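Local coordinates for protein SAM dependent methyltransferase (Aquifex aeolicus, PDB 3DH0) that binds S-adenosylmethionine and probably transfers its methyl group to an acceptor substrate, at residues 79-82 against 83-87. Sequence-based numbering, arbitrary orientation.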
ATOM      1  N   TRP A  79       8.444 -11.031  -6.627  1.00 22.10           N
ATOM      2  CA  TRP A  79       9.578 -11.741  -6.081  1.00 22.34           C
ATOM      3  C   TRP A  79      10.746 -11.687  -7.060  1.00 23.01           C
ATOM      4  O   TRP A  79      11.850 -11.305  -6.682  1.00 23.59           O
ATOM      5  CB  TRP A  79       9.187 -13.190  -5.797  1.00 23.24           C
ATOM      6  CG  TRP A  79      10.303 -14.006  -5.274  1.00 22.83           C
ATOM      7  CD1 TRP A  79      10.782 -15.161  -5.800  1.00 23.51           C
ATOM      8  CD2 TRP A  79      11.114 -13.711  -4.138  1.00 23.96           C
ATOM      9  NE1 TRP A  79      11.851 -15.606  -5.065  1.00 25.69           N
ATOM     10  CE2 TRP A  79      12.074 -14.732  -4.036  1.00 23.79           C
ATOM     11  CE3 TRP A  79      11.122 -12.676  -3.195  1.00 25.85           C
ATOM     12  CZ2 TRP A  79      13.040 -14.752  -3.030  1.00 25.23           C
ATOM     13  CZ3 TRP A  79      12.085 -12.692  -2.190  1.00 25.87           C
ATOM     14  CH2 TRP A  79      13.030 -13.722  -2.117  1.00 27.96           C
ATOM     15  N   GLU A  80      10.507 -12.068  -8.314  1.00 22.64           N
ATOM     16  CA  GLU A  80      11.567 -12.050  -9.304  1.00 23.68           C
ATOM     17  C   GLU A  80      12.103 -10.631  -9.407  1.00 23.41           C
ATOM     18  O   GLU A  80      13.256 -10.401  -9.745  1.00 23.16           O
ATOM     19  CB  GLU A  80      11.060 -12.525 -10.668  1.00 25.60           C
ATOM     20  CG  GLU A  80      12.113 -12.366 -11.759  1.00 33.24           C
ATOM     21  CD  GLU A  80      11.846 -13.187 -13.010  1.00 38.84           C
ATOM     22  OE1 GLU A  80      10.749 -13.060 -13.607  1.00 42.67           O
ATOM     23  OE2 GLU A  80      12.747 -13.958 -13.417  1.00 41.85           O
ATOM     24  N   LYS A  81      11.259  -9.670  -9.096  1.00 22.83           N
ATOM     25  CA  LYS A  81      11.685  -8.295  -9.149  1.00 24.32           C
ATOM     26  C   LYS A  81      12.749  -8.017  -8.103  1.00 25.01           C
ATOM     27  O   LYS A  81      13.822  -7.533  -8.431  1.00 26.55           O
ATOM     28  CB  LYS A  81      10.498  -7.359  -8.934  1.00 25.40           C
ATOM     29  CG  LYS A  81      10.895  -5.992  -8.411  1.00 26.96           C
ATOM     30  CD  LYS A  81      10.736  -4.912  -9.457  1.00 27.88           C
ATOM     31  CE  LYS A  81       9.275  -4.604  -9.685  1.00 27.53           C
ATOM     32  NZ  LYS A  81       9.076  -3.694 -10.831  1.00 27.74           N
ATOM     33  N   VAL A  82      12.462  -8.322  -6.841  1.00 25.10           N
ATOM     34  CA  VAL A  82      13.437  -8.047  -5.799  1.00 26.21           C
ATOM     35  C   VAL A  82      14.773  -8.711  -6.069  1.00 26.95           C
ATOM     36  O   VAL A  82      15.824  -8.150  -5.742  1.00 28.25           O
ATOM     37  CB  VAL A  82      12.950  -8.486  -4.388  1.00 25.43           C
ATOM     38  CG1 VAL A  82      11.522  -8.028  -4.160  1.00 23.32           C
ATOM     39  CG2 VAL A  82      13.103  -9.974  -4.225  1.00 25.80           C
ATOM     40  N   ASN A  83      14.742  -9.896  -6.668  1.00 26.88           N
ATOM     41  CA  ASN A  83      15.981 -10.604  -6.947  1.00 27.76           C
ATOM     42  C   ASN A  83      16.713 -10.018  -8.106  1.00 27.88           C
ATOM     43  O   ASN A  83      17.936 -10.078  -8.179  1.00 28.87           O
ATOM     44  CB  ASN A  83      15.720 -12.063  -7.250  1.00 29.31           C
ATOM     45  CG  ASN A  83      15.346 -12.829  -6.034  1.00 32.88           C
ATOM     46  OD1 ASN A  83      14.229 -12.700  -5.534  1.00 37.41           O
ATOM     47  ND2 ASN A  83      16.283 -13.623  -5.519  1.00 33.62           N
ATOM     48  N   LYS A  84      15.950  -9.461  -9.024  1.00 27.82           N
ATOM     49  CA  LYS A  84      16.520  -8.877 -10.203  1.00 27.06           C
ATOM     50  C   LYS A  84      17.207  -7.584  -9.825  1.00 25.25           C
ATOM     51  O   LYS A  84      18.261  -7.252 -10.364  1.00 24.18           O
ATOM     52  CB  LYS A  84      15.407  -8.639 -11.208  1.00 29.75           C
ATOM     53  CG  LYS A  84      15.847  -8.419 -12.628  1.00 34.86           C
ATOM     54  CD  LYS A  84      14.702  -8.767 -13.572  1.00 39.59           C
ATOM     55  CE  LYS A  84      14.380 -10.272 -13.498  1.00 41.16           C
ATOM     56  NZ  LYS A  84      13.131 -10.616 -14.247  1.00 44.16           N
ATOM     57  N   LEU A  85      16.617  -6.871  -8.870  1.00 23.64           N
ATOM     58  CA  LEU A  85      17.150  -5.585  -8.436  1.00 22.45           C
ATOM     59  C   LEU A  85      18.116  -5.665  -7.267  1.00 23.42           C
ATOM     60  O   LEU A  85      18.840  -4.710  -7.002  1.00 24.55           O
ATOM     61  CB  LEU A  85      16.008  -4.630  -8.086  1.00 20.84           C
ATOM     62  CG  LEU A  85      14.983  -4.326  -9.191  1.00 21.84           C
ATOM     63  CD1 LEU A  85      13.992  -3.284  -8.705  1.00 19.46           C
ATOM     64  CD2 LEU A  85      15.684  -3.845 -10.446  1.00 20.81           C
ATOM     65  N   GLY A  86      18.129  -6.796  -6.571  1.00 23.52           N
ATOM     66  CA  GLY A  86      19.025  -6.948  -5.445  1.00 23.65           C
ATOM     67  C   GLY A  86      18.526  -6.326  -4.156  1.00 26.60           C
ATOM     68  O   GLY A  86      19.331  -5.852  -3.348  1.00 29.85           O
ATOM     69  N   LEU A  87      17.210  -6.320  -3.954  1.00 25.19           N
ATOM     70  CA  LEU A  87      16.615  -5.770  -2.738  1.00 24.90           C
ATOM     71  C   LEU A  87      16.654  -6.836  -1.635  1.00 25.94           C
ATOM     72  O   LEU A  87      15.783  -7.698  -1.551  1.00 27.63           O
ATOM     73  CB  LEU A  87      15.171  -5.347  -3.022  1.00 24.27           C
ATOM     74  CG  LEU A  87      14.970  -4.332  -4.162  1.00 24.80           C
ATOM     75  CD1 LEU A  87      13.490  -4.111  -4.407  1.00 21.57           C
ATOM     76  CD2 LEU A  87      15.656  -3.004  -3.824  1.00 21.57           C
TER
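V82 O accepts two backbone N-H groups where the helix ends: L87 N donates at 2.9 Å with an N-H...O angle of 155°, in the carbonyl plane, and G86 N adds a weak bond bent to 125°. G86 is the first residue to leave helical angles, and its positive phi (82°) is a conformation glycine adopts easily. The turn brings L87 back over V82, with V82 CB 4.1 Å from L87 CB; the 6-to-1 bond from L87 N to V82 O, the positive phi and this apolar pair make a Schellman-like C-cap. Helix 72-85 is the crossover between parallel strands 64-69 and 90-94 of the Rossmann-like methyltransferase sheet, and V82 packs on V90 and V92 of the latter. One residue earlier in the helix, L85 N donates to K81 O at 2.9 Å, nearly linear with the carbonyl. K81 and L85 run side by side, K81 CD lying 3.7 Å from L85 CD1, while bends at chi2 and chi3 carry the K81 amine to a salt bridge with D16. On the exposed flank, K84 NZ sits above the flat face of the E80 carboxylate, over CD and 3.5 Å from E80 OE2, a loose i to i+4 salt bridge.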